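PDB 3GJA: CytC3 from Streptomyces, which probably chlorinates an unactivated carbon of a carrier-bound amino acid, as a nonheme iron halogenase of the phytanoyl-CoA dioxygenase family. Local coordinates for residues W117-T122 with N237-S242; T146-T151 with G255-Y260; T157-C162 with P244-K249; L99-E104 with V265-G270. All coordinates share one frame; numbering follows the deposited sequence.

Contact 1 of 4, residues W117-T122 with N237-S242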
# COMPACT_ATOMS: atom_id res chain seq x y z
N TRP A 117 -12.63 -9.18 12.66
CA TRP A 117 -13.09 -8.78 11.33
C TRP A 117 -13.54 -7.32 11.29
O TRP A 117 -14.37 -6.89 12.08
CB TRP A 117 -14.24 -9.68 10.87
CG TRP A 117 -13.83 -11.10 10.65
CD1 TRP A 117 -14.05 -12.17 11.48
CD2 TRP A 117 -13.10 -11.62 9.53
NE1 TRP A 117 -13.51 -13.31 10.94
CE2 TRP A 117 -12.91 -13.00 9.75
CE3 TRP A 117 -12.58 -11.04 8.36
CZ2 TRP A 117 -12.23 -13.82 8.84
CZ3 TRP A 117 -11.90 -11.85 7.46
CH2 TRP A 117 -11.73 -13.23 7.71
N HIS A 118 -12.99 -6.56 10.34
CA HIS A 118 -13.33 -5.14 10.21
C HIS A 118 -12.96 -4.57 8.84
O HIS A 118 -12.29 -5.22 8.04
CB HIS A 118 -12.59 -4.33 11.27
CG HIS A 118 -11.11 -4.25 11.04
ND1 HIS A 118 -10.27 -5.33 11.21
CD2 HIS A 118 -10.33 -3.23 10.62
CE1 HIS A 118 -9.04 -4.98 10.90
NE2 HIS A 118 -9.04 -3.71 10.54
N GLN A 119 -13.39 -3.34 8.60
CA GLN A 119 -13.09 -2.64 7.36
C GLN A 119 -12.33 -1.36 7.68
O GLN A 119 -12.88 -0.44 8.30
CB GLN A 119 -14.37 -2.30 6.61
CG GLN A 119 -15.21 -3.50 6.28
CD GLN A 119 -16.41 -3.13 5.45
OE1 GLN A 119 -16.30 -2.87 4.25
NE2 GLN A 119 -17.58 -3.11 6.08
N ALA A 120 -11.07 -1.30 7.27
CA ALA A 120 -10.25 -0.12 7.53
C ALA A 120 -10.72 1.03 6.64
O ALA A 120 -11.29 0.81 5.57
CB ALA A 120 -8.79 -0.45 7.27
N ALA A 121 -10.47 2.26 7.08
CA ALA A 121 -10.87 3.45 6.33
C ALA A 121 -9.62 4.25 5.95
O ALA A 121 -8.53 3.99 6.46
CB ALA A 121 -11.79 4.31 7.18
N THR A 122 -9.77 5.22 5.05
CA THR A 122 -8.62 6.01 4.63
C THR A 122 -8.57 7.41 5.25
O THR A 122 -7.88 8.30 4.75
CB THR A 122 -8.57 6.15 3.10
OG1 THR A 122 -9.85 6.56 2.61
CG2 THR A 122 -8.16 4.83 2.46
N ASN A 237 -10.42 -1.12 2.12
CA ASN A 237 -11.60 -1.31 2.96
C ASN A 237 -12.22 -2.71 2.92
O ASN A 237 -13.33 -2.91 3.41
CB ASN A 237 -12.67 -0.27 2.59
CG ASN A 237 -13.17 -0.43 1.17
OD1 ASN A 237 -12.39 -0.66 0.25
ND2 ASN A 237 -14.49 -0.31 0.99
N THR A 238 -11.51 -3.67 2.35
CA THR A 238 -12.03 -5.03 2.28
C THR A 238 -12.11 -5.66 3.66
O THR A 238 -11.22 -5.48 4.49
CB THR A 238 -11.16 -5.92 1.37
OG1 THR A 238 -11.19 -5.40 0.03
CG2 THR A 238 -11.67 -7.35 1.36
N MET A 239 -13.17 -6.40 3.90
CA MET A 239 -13.37 -7.08 5.17
C MET A 239 -12.17 -7.96 5.47
O MET A 239 -11.81 -8.81 4.67
CB MET A 239 -14.63 -7.95 5.11
CG MET A 239 -15.01 -8.62 6.42
SD MET A 239 -15.48 -7.40 7.65
CE MET A 239 -17.09 -6.95 7.06
N HIS A 240 -11.54 -7.77 6.62
CA HIS A 240 -10.41 -8.61 6.96
C HIS A 240 -10.12 -8.64 8.45
O HIS A 240 -10.62 -7.81 9.22
CB HIS A 240 -9.15 -8.16 6.22
CG HIS A 240 -8.46 -6.99 6.85
ND1 HIS A 240 -8.92 -5.70 6.72
CD2 HIS A 240 -7.36 -6.92 7.63
CE1 HIS A 240 -8.12 -4.88 7.38
NE2 HIS A 240 -7.17 -5.59 7.95
N ALA A 241 -9.31 -9.62 8.85
CA ALA A 241 -8.91 -9.81 10.23
C ALA A 241 -7.45 -10.23 10.22
O ALA A 241 -6.82 -10.27 9.17
CB ALA A 241 -9.77 -10.90 10.88
N SER A 242 -6.90 -10.54 11.38
CA SER A 242 -5.51 -10.97 11.46
C SER A 242 -5.33 -11.84 12.69
O SER A 242 -5.97 -11.63 13.72
CB SER A 242 -4.56 -9.77 11.52
OG SER A 242 -4.77 -9.01 12.70
O HOH W 1 -10.15 -3.27 5.43

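Contact 2 of 4, residues T146-T151 with G255-Y260. With ACT (acetate ion), chain E.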
# COMPACT_ATOMS: atom_id res chain seq x y z
N THR A 146 -8.70 2.56 -1.72
CA THR A 146 -7.41 2.59 -2.40
C THR A 146 -6.88 1.16 -2.53
O THR A 146 -6.88 0.40 -1.57
CB THR A 146 -6.40 3.45 -1.61
OG1 THR A 146 -5.15 3.49 -2.31
CG2 THR A 146 -6.17 2.87 -0.22
N ILE A 147 -6.46 0.80 -3.73
CA ILE A 147 -5.92 -0.53 -3.97
C ILE A 147 -4.61 -0.64 -3.20
O ILE A 147 -3.69 0.15 -3.40
CB ILE A 147 -5.66 -0.76 -5.47
CG1 ILE A 147 -7.00 -0.81 -6.21
CG2 ILE A 147 -4.88 -2.06 -5.69
CD1 ILE A 147 -7.86 -1.99 -5.83
N THR A 148 -4.55 -1.62 -2.30
CA THR A 148 -3.38 -1.84 -1.47
C THR A 148 -2.65 -3.09 -1.92
O THR A 148 -3.26 -4.14 -2.11
CB THR A 148 -3.81 -2.03 0.02
OG1 THR A 148 -4.58 -0.89 0.43
CG2 THR A 148 -2.60 -2.19 0.93
N VAL A 149 -1.34 -2.97 -2.12
CA VAL A 149 -0.51 -4.10 -2.53
C VAL A 149 0.40 -4.37 -1.33
O VAL A 149 1.32 -3.61 -1.04
CB VAL A 149 0.35 -3.75 -3.77
CG1 VAL A 149 1.19 -4.96 -4.18
CG2 VAL A 149 -0.55 -3.32 -4.91
N TRP A 150 0.11 -5.46 -0.62
CA TRP A 150 0.84 -5.86 0.59
C TRP A 150 1.89 -6.93 0.25
O TRP A 150 1.55 -8.10 0.06
CB TRP A 150 -0.16 -6.43 1.59
CG TRP A 150 0.21 -6.37 3.04
CD1 TRP A 150 -0.22 -5.45 3.95
CD2 TRP A 150 0.94 -7.35 3.78
NE1 TRP A 150 0.18 -5.80 5.22
CE2 TRP A 150 0.90 -6.96 5.15
CE3 TRP A 150 1.63 -8.53 3.44
CZ2 TRP A 150 1.52 -7.70 6.16
CZ3 TRP A 150 2.25 -9.27 4.45
CH2 TRP A 150 2.18 -8.85 5.80
N THR A 151 3.15 -6.53 0.17
CA THR A 151 4.23 -7.47 -0.14
C THR A 151 4.87 -7.99 1.14
O THR A 151 5.19 -7.23 2.05
CB THR A 151 5.35 -6.80 -0.99
OG1 THR A 151 4.79 -6.29 -2.21
CG2 THR A 151 6.44 -7.81 -1.33
N GLY A 255 5.66 -6.70 6.56
CA GLY A 255 4.92 -6.49 5.34
C GLY A 255 5.15 -5.06 4.86
O GLY A 255 5.24 -4.14 5.67
N PHE A 256 5.26 -4.88 3.55
CA PHE A 256 5.46 -3.55 2.99
C PHE A 256 4.25 -3.29 2.10
O PHE A 256 4.04 -3.99 1.12
CB PHE A 256 6.75 -3.49 2.17
CG PHE A 256 6.93 -2.18 1.45
CD1 PHE A 256 7.07 -0.99 2.17
CD2 PHE A 256 6.91 -2.12 0.06
CE1 PHE A 256 7.17 0.24 1.51
CE2 PHE A 256 7.01 -0.89 -0.61
CZ PHE A 256 7.13 0.29 0.12
N ALA A 257 3.46 -2.28 2.45
CA ALA A 257 2.27 -1.96 1.67
C ALA A 257 2.41 -0.69 0.86
O ALA A 257 2.89 0.33 1.35
CB ALA A 257 1.05 -1.86 2.60
N ALA A 258 1.99 -0.78 -0.40
CA ALA A 258 2.01 0.35 -1.32
C ALA A 258 0.55 0.54 -1.72
O ALA A 258 -0.12 -0.42 -2.11
CB ALA A 258 2.85 0.02 -2.54
N ARG A 259 0.06 1.78 -1.63
CA ARG A 259 -1.34 2.04 -1.94
C ARG A 259 -1.52 2.87 -3.22
O ARG A 259 -0.86 3.89 -3.43
CB ARG A 259 -1.98 2.71 -0.71
CG ARG A 259 -1.28 2.25 0.57
CD ARG A 259 -2.05 2.52 1.86
NE ARG A 259 -3.18 1.61 1.99
CZ ARG A 259 -3.50 0.94 3.09
NH1 ARG A 259 -2.76 1.05 4.19
NH2 ARG A 259 -4.56 0.16 3.10
N TYR A 260 -2.42 2.40 -4.08
CA TYR A 260 -2.66 3.04 -5.36
C TYR A 260 -4.05 3.59 -5.57
O TYR A 260 -5.03 3.11 -5.00
CB TYR A 260 -2.34 2.07 -6.50
CG TYR A 260 -0.94 1.51 -6.43
CD1 TYR A 260 -0.60 0.55 -5.48
CD2 TYR A 260 0.05 1.96 -7.31
CE1 TYR A 260 0.70 0.05 -5.40
CE2 TYR A 260 1.35 1.47 -7.24
CZ TYR A 260 1.67 0.52 -6.28
OH TYR A 260 2.97 0.06 -6.18
C ACT E . -1.75 -5.12 8.32
O ACT E . -1.07 -5.76 9.30
OXT ACT E . -1.25 -4.97 7.24
CH3 ACT E . -3.14 -4.59 8.58
O HOH W 2 3.92 -3.70 -1.56

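Contact 3 of 4, residues T157-C162 with P244-K249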
# COMPACT_ATOMS: atom_id res chain seq x y z
N THR A 157 3.10 -16.03 8.02
CA THR A 157 2.47 -17.31 8.34
C THR A 157 1.36 -17.16 9.36
O THR A 157 1.13 -16.06 9.90
CB THR A 157 3.49 -18.27 8.93
OG1 THR A 157 3.95 -17.75 10.18
CG2 THR A 157 4.68 -18.44 7.98
N GLU A 158 0.69 -18.27 9.65
CA GLU A 158 -0.37 -18.25 10.64
C GLU A 158 0.28 -18.05 12.00
O GLU A 158 -0.23 -17.31 12.84
CB GLU A 158 -1.15 -19.56 10.63
CG GLU A 158 -2.04 -19.70 9.41
CD GLU A 158 -2.96 -20.90 9.50
OE1 GLU A 158 -3.81 -20.92 10.42
OE2 GLU A 158 -2.82 -21.83 8.67
N GLN A 159 1.43 -18.69 12.20
CA GLN A 159 2.14 -18.56 13.47
C GLN A 159 2.62 -17.13 13.67
O GLN A 159 2.69 -16.66 14.80
CB GLN A 159 3.34 -19.52 13.50
CG GLN A 159 4.06 -19.51 14.84
CD GLN A 159 5.02 -20.67 15.01
OE1 GLN A 159 6.11 -20.69 14.42
NE2 GLN A 159 4.62 -21.65 15.81
N ASN A 160 2.94 -16.46 12.56
CA ASN A 160 3.41 -15.06 12.51
C ASN A 160 2.34 -13.99 12.68
O ASN A 160 2.66 -12.81 12.79
CB ASN A 160 4.08 -14.77 11.15
CG ASN A 160 5.55 -14.68 11.25
OD1 ASN A 160 6.09 -14.63 12.36
ND2 ASN A 160 6.23 -14.66 10.12
N GLY A 161 1.08 -14.40 12.61
CA GLY A 161 -0.02 -13.46 12.72
C GLY A 161 -0.42 -12.90 11.36
O GLY A 161 -0.68 -11.70 11.23
N CYS A 162 -0.48 -13.77 10.35
CA CYS A 162 -0.84 -13.36 9.00
C CYS A 162 -2.25 -12.80 8.89
O CYS A 162 -3.11 -13.05 9.74
CB CYS A 162 -0.71 -14.54 8.02
SG CYS A 162 -1.96 -15.83 8.28
N PRO A 244 -3.14 -13.69 15.87
CA PRO A 244 -2.17 -13.18 16.85
C PRO A 244 -0.83 -13.81 16.48
O PRO A 244 -0.79 -14.77 15.72
CB PRO A 244 -2.70 -13.72 18.17
CG PRO A 244 -3.31 -15.03 17.77
CD PRO A 244 -4.06 -14.65 16.50
N HIS A 245 0.25 -13.25 17.00
CA HIS A 245 1.57 -13.79 16.70
C HIS A 245 1.94 -14.74 17.83
O HIS A 245 2.23 -14.30 18.94
CB HIS A 245 2.60 -12.66 16.62
CG HIS A 245 3.97 -13.12 16.23
ND1 HIS A 245 4.57 -14.23 16.79
CD2 HIS A 245 4.88 -12.58 15.39
CE1 HIS A 245 5.79 -14.35 16.30
NE2 HIS A 245 6.01 -13.37 15.45
N THR A 246 1.92 -16.03 17.54
CA THR A 246 2.23 -17.05 18.54
C THR A 246 3.52 -17.82 18.26
O THR A 246 3.66 -18.96 18.71
CB THR A 246 1.08 -18.09 18.62
OG1 THR A 246 0.90 -18.69 17.34
CG2 THR A 246 -0.23 -17.41 19.03
N GLY A 247 4.45 -17.20 17.54
CA GLY A 247 5.71 -17.85 17.21
C GLY A 247 6.87 -17.47 18.11
O GLY A 247 6.67 -17.06 19.24
N SER A 248 8.10 -17.60 17.62
CA SER A 248 9.25 -17.25 18.44
C SER A 248 9.51 -15.75 18.40
O SER A 248 9.06 -15.06 17.48
CB SER A 248 10.50 -17.99 17.96
OG SER A 248 10.94 -17.48 16.72
N LYS A 249 10.22 -15.24 19.40
CA LYS A 249 10.52 -13.82 19.48
C LYS A 249 11.46 -13.32 18.38
O LYS A 249 11.50 -12.12 18.10
CB LYS A 249 11.12 -13.49 20.85
CG LYS A 249 10.13 -13.66 21.99
CD LYS A 249 10.79 -13.45 23.34
CE LYS A 249 9.81 -13.67 24.48
NZ LYS A 249 8.76 -12.62 24.50
O HOH W 3 -0.83 -17.44 15.49
O HOH W 4 7.90 -18.48 14.94

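Contact 4 of 4, residues L99-E104 with V265-G270. With ACT (acetate ion), chain C.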
# COMPACT_ATOMS: atom_id res chain seq x y z
N LEU A 99 -1.48 6.13 -9.74
CA LEU A 99 -0.81 6.97 -8.76
C LEU A 99 -0.54 6.15 -7.48
O LEU A 99 -1.44 5.48 -6.97
CB LEU A 99 -1.71 8.15 -8.40
CG LEU A 99 -1.31 9.60 -8.65
CD1 LEU A 99 -0.65 9.77 -10.01
CD2 LEU A 99 -2.58 10.46 -8.54
N CYS A 100 0.70 6.17 -6.99
CA CYS A 100 1.03 5.51 -5.74
C CYS A 100 1.11 6.68 -4.77
O CYS A 100 2.06 7.46 -4.82
CB CYS A 100 2.39 4.81 -5.79
SG CYS A 100 2.90 4.13 -4.16
N TRP A 101 0.11 6.82 -3.91
CA TRP A 101 0.09 7.95 -3.00
C TRP A 101 0.64 7.66 -1.60
O TRP A 101 0.77 8.57 -0.78
CB TRP A 101 -1.33 8.49 -2.88
CG TRP A 101 -2.23 7.56 -2.15
CD1 TRP A 101 -2.81 6.43 -2.64
CD2 TRP A 101 -2.61 7.66 -0.78
NE1 TRP A 101 -3.54 5.82 -1.65
CE2 TRP A 101 -3.43 6.55 -0.49
CE3 TRP A 101 -2.34 8.58 0.24
CZ2 TRP A 101 -3.98 6.34 0.77
CZ3 TRP A 101 -2.89 8.37 1.50
CH2 TRP A 101 -3.70 7.25 1.75
N ARG A 102 0.96 6.41 -1.33
CA ARG A 102 1.51 6.05 -0.03
C ARG A 102 2.05 4.63 0.07
O ARG A 102 1.66 3.73 -0.68
CB ARG A 102 0.46 6.25 1.06
CG ARG A 102 0.88 5.69 2.42
CD ARG A 102 -0.18 5.90 3.47
NE ARG A 102 -0.33 7.30 3.84
CZ ARG A 102 -1.18 7.73 4.76
NH1 ARG A 102 -1.96 6.86 5.39
NH2 ARG A 102 -1.26 9.02 5.05
N SER A 103 2.99 4.46 1.00
CA SER A 103 3.59 3.17 1.31
C SER A 103 3.90 3.22 2.81
O SER A 103 4.12 4.30 3.38
CB SER A 103 4.86 2.93 0.49
OG SER A 103 5.97 3.58 1.06
N GLU A 104 3.91 2.06 3.45
CA GLU A 104 4.18 1.97 4.88
C GLU A 104 4.52 0.54 5.23
O GLU A 104 4.27 -0.38 4.45
CB GLU A 104 2.95 2.40 5.66
CG GLU A 104 1.73 1.54 5.37
CD GLU A 104 0.44 2.18 5.84
OE1 GLU A 104 0.19 2.20 7.07
OE2 GLU A 104 -0.31 2.67 4.97
N VAL A 265 -8.38 10.62 -8.89
CA VAL A 265 -8.56 10.73 -7.45
C VAL A 265 -7.71 11.82 -6.82
O VAL A 265 -6.56 12.04 -7.21
CB VAL A 265 -8.25 9.38 -6.76
CG1 VAL A 265 -8.35 9.53 -5.24
CG2 VAL A 265 -9.21 8.32 -7.26
N GLN A 266 -8.28 12.50 -5.83
CA GLN A 266 -7.56 13.55 -5.14
C GLN A 266 -6.91 13.01 -3.86
O GLN A 266 -7.56 12.37 -3.03
CB GLN A 266 -8.49 14.70 -4.79
CG GLN A 266 -9.13 15.36 -5.99
CD GLN A 266 -9.78 16.67 -5.64
OE1 GLN A 266 -9.09 17.66 -5.35
NE2 GLN A 266 -11.10 16.69 -5.64
N VAL A 267 -5.62 13.27 -3.73
CA VAL A 267 -4.85 12.82 -2.59
C VAL A 267 -4.64 14.00 -1.66
O VAL A 267 -4.24 15.08 -2.08
CB VAL A 267 -3.49 12.26 -3.05
CG1 VAL A 267 -2.63 11.89 -1.85
CG2 VAL A 267 -3.73 11.05 -3.93
N TYR A 268 -4.91 13.78 -0.38
CA TYR A 268 -4.77 14.85 0.60
C TYR A 268 -5.52 16.09 0.09
O TYR A 268 -4.96 17.17 -0.02
CB TYR A 268 -3.28 15.16 0.81
CG TYR A 268 -2.50 14.02 1.44
CD1 TYR A 268 -2.89 13.47 2.67
CD2 TYR A 268 -1.36 13.49 0.82
CE1 TYR A 268 -2.17 12.43 3.27
CE2 TYR A 268 -0.63 12.45 1.41
CZ TYR A 268 -1.04 11.93 2.63
OH TYR A 268 -0.31 10.93 3.25
N PRO A 269 -6.82 15.93 -0.23
CA PRO A 269 -7.66 17.02 -0.73
C PRO A 269 -7.60 18.23 0.19
O PRO A 269 -7.35 18.09 1.39
CB PRO A 269 -9.05 16.40 -0.80
CG PRO A 269 -9.02 15.39 0.31
CD PRO A 269 -7.65 14.76 0.10
N GLY A 270 -7.86 19.41 -0.36
CA GLY A 270 -7.76 20.61 0.44
C GLY A 270 -6.26 20.75 0.57
O GLY A 270 -5.56 20.81 -0.45
C ACT C . -3.45 8.02 8.71
O ACT C . -3.47 7.17 7.67
OXT ACT C . -4.22 7.85 9.64
CH3 ACT C . -2.48 9.17 8.73
O HOH W 5 1.08 9.13 1.91

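Contact 1 of 4, residues W117-T122 with N237-S242
Trp117 and Ala241 meet at one end of this contact, and the indole illustrates how a single large side chain can span several residues of a neighbouring segment. Its CB lies 4.1 Å from SD of Met239. Beyond it, CG, CD2 and CE2 approach CB of Ala241, CD2 at 3.7 Å, and this methyl sits over the centre of the six-membered ring in a CH-pi contact. On the CE3-CZ3 side of the ring, CE3 is 3.4 Å from the carbonyl C of His240, and CZ3 reaches CA of the same residue. Gln164 and Met166 also pack on the indole.

Next along, His118 and His240 form an antiparallel hydrogen-bonded pair, His118 N donating to His240 O at 2.9 Å and His240 N returning the bond to His118 O at 3.0 Å. As a directly paired couple they project to the same face, and similar first torsions (chi1 70° and 80°), with CG between the backbone N and the carbonyl carbon, turn the imidazoles toward each other. They meet obliquely, His118 NE2 being 3.5 Å from CE1 of His240. Each ring is restrained through ND1: His118 bonds to Asp116 O, while His240 donates to Thr238 O at 3.2 Å, close to its own ring plane. A water bonded to Ala120 N, Thr238 O and His240 ND1 braces the loop.

Two converging histidines, with alanine two residues after the first, are consistent with the iron site of nonheme halogenases, in which that alanine replaces the carboxylate ligand of the hydroxylases' facial triad.

Contact 2 of 4, residues T146-T151 with G255-Y260
Tyr260 and Val149 meet on one face of an antiparallel strand pair, where methyl CG2 of the valine comes obliquely to 3.6 Å from CE1 of the phenol ring. The ring's rim faces Ile147 O, and its hydroxyl bonds to Ile81 O. Tyr260 N donates to Ile147 O at 2.7 Å, while Thr146 OG1 donates to Tyr260 O from above the carbonyl plane.

Arg259 projects to the other face beside Thr148. Bent at chi3 (73°), it lays its guanidinium against the threonine, with CG2 over one flat side and OG1 accepting weak bonds from NH2, at 2.9 Å, and from NE. The stronger partner is Glu104, in a salt bridge to NH1.

Farther along the same face, Gly255 CA rests over the six-membered ring of Trp150, 3.8 Å from its centroid, and a side chain on that glycine would collide with CZ2. Trp150 NE1 bonds to an acetate, probably from the crystallisation liquor. A leucine replacing Trp150 would probably strip Gly255 of its aromatic cover and the acetate of this donor.

The two are adjacent strands in the main sheet, one wall of the jelly-roll (double-stranded beta-helix) barrel of the cupin clan.

Contact 3 of 4, residues T157-C162 with P244-K249
A type I beta turn from Glu158 to Gly161 docks on the loop Pro244-Gly247, joining two connections at one end of the beta barrel. Gln159 O accepts the bond that links them, from Thr246 N at 2.9 Å and in the carbonyl plane. The turn is itself pinned by an ST motif, Thr157 OG1 accepting from Asn160 N.

His245 forms the wall behind the turn. With its ring swung anti to the backbone N (chi1 -176°), one face receives CA of Asn160, 4.2 Å from the centroid, in a CH-pi contact, and CD2 comes to 3.4 Å from Asn160 O. The imidazole is held at both nitrogens: ND1 accepts from Gly247 N at 3.1 Å, and NE2 bonds to Asp251 O. Replacing His245 by an alanine would probably uncover Asn160 and leave both Gly247 N and Asp251 O without their partners.

Gly161 CA lies 3.4 Å from Pro244 O. Two waters add further links, one donating to Glu158 O and Pro244 O and accepting from Thr246 OG1. Gln159 is extended alongside Gly247, its CG only 3.3 Å from CA of that glycine, and the other water joins its OE1 to Ser248 N.

Contact 4 of 4, residues L99-E104 with V265-G270
The bend at chi3 of Arg102 (-70°) turns its guanidinium toward the hydroxyl of Tyr268, while the first torsion of Trp101 (chi1 70°), with CG between the backbone N and the carbonyl carbon, brings the indole up beside the same tyrosine. Two consecutive strand residues thereby grip one aromatic side chain, an example of how a loop can be anchored to a sheet through side chains. Arg102 NH2 donates to Tyr268 OH at 2.8 Å, the oxygen lying a little out of the guanidinium plane. The indole presents its edge to the face of the phenol ring in a T-shaped pair, planes 77° apart, with Trp101 CZ3 4.2 Å from Tyr268 CZ. A water closes the arrangement by accepting from Tyr268 OH and Arg102 NE and donating to Trp101 O at 2.8 Å.

Val267 packs against the base of the indole: its CG2 is 3.7 Å from CB of Trp101, and CG1 lies near CE3. At the other end of the ring NE1 bonds to Thr146 OG1.

Arg102 NH2 also bonds to Gln131, and NH1 donates to an acetate oxygen at 2.8 Å, roughly in the guanidinium plane. The cluster joins strand 98-108 of the barrel's main sheet to the segment around strand 266-267. Lys62, Gln131 and His125 N also bond to this acetate, which probably comes from the crystallisation liquor but may mark a small anion-binding pocket.

How the contacts relate
Taken from the N terminus, the chain enters contact 4 first, at 99-104, and leaves it last, at 265-270, so that this contact encloses the other three. Contact 1 opens at 117-122, contact 2 at 146-151 and contact 3 at 157-162. Contact 1 closes first, at 237-242, and so crosses both; it joins the loop after strand 115-116 to strand 240-242. Contact 3 closes at 244-249, within the span of contact 2, and joins the loops leading into strand 163-165 and out of strand 240-242. Contacts 2 and 4 share the main sheet through neighbouring strands 253-262 and 98-108. Contact 1 touches contact 2 at Thr122 and Thr146, and contact 3 at Ser242 and Cys162.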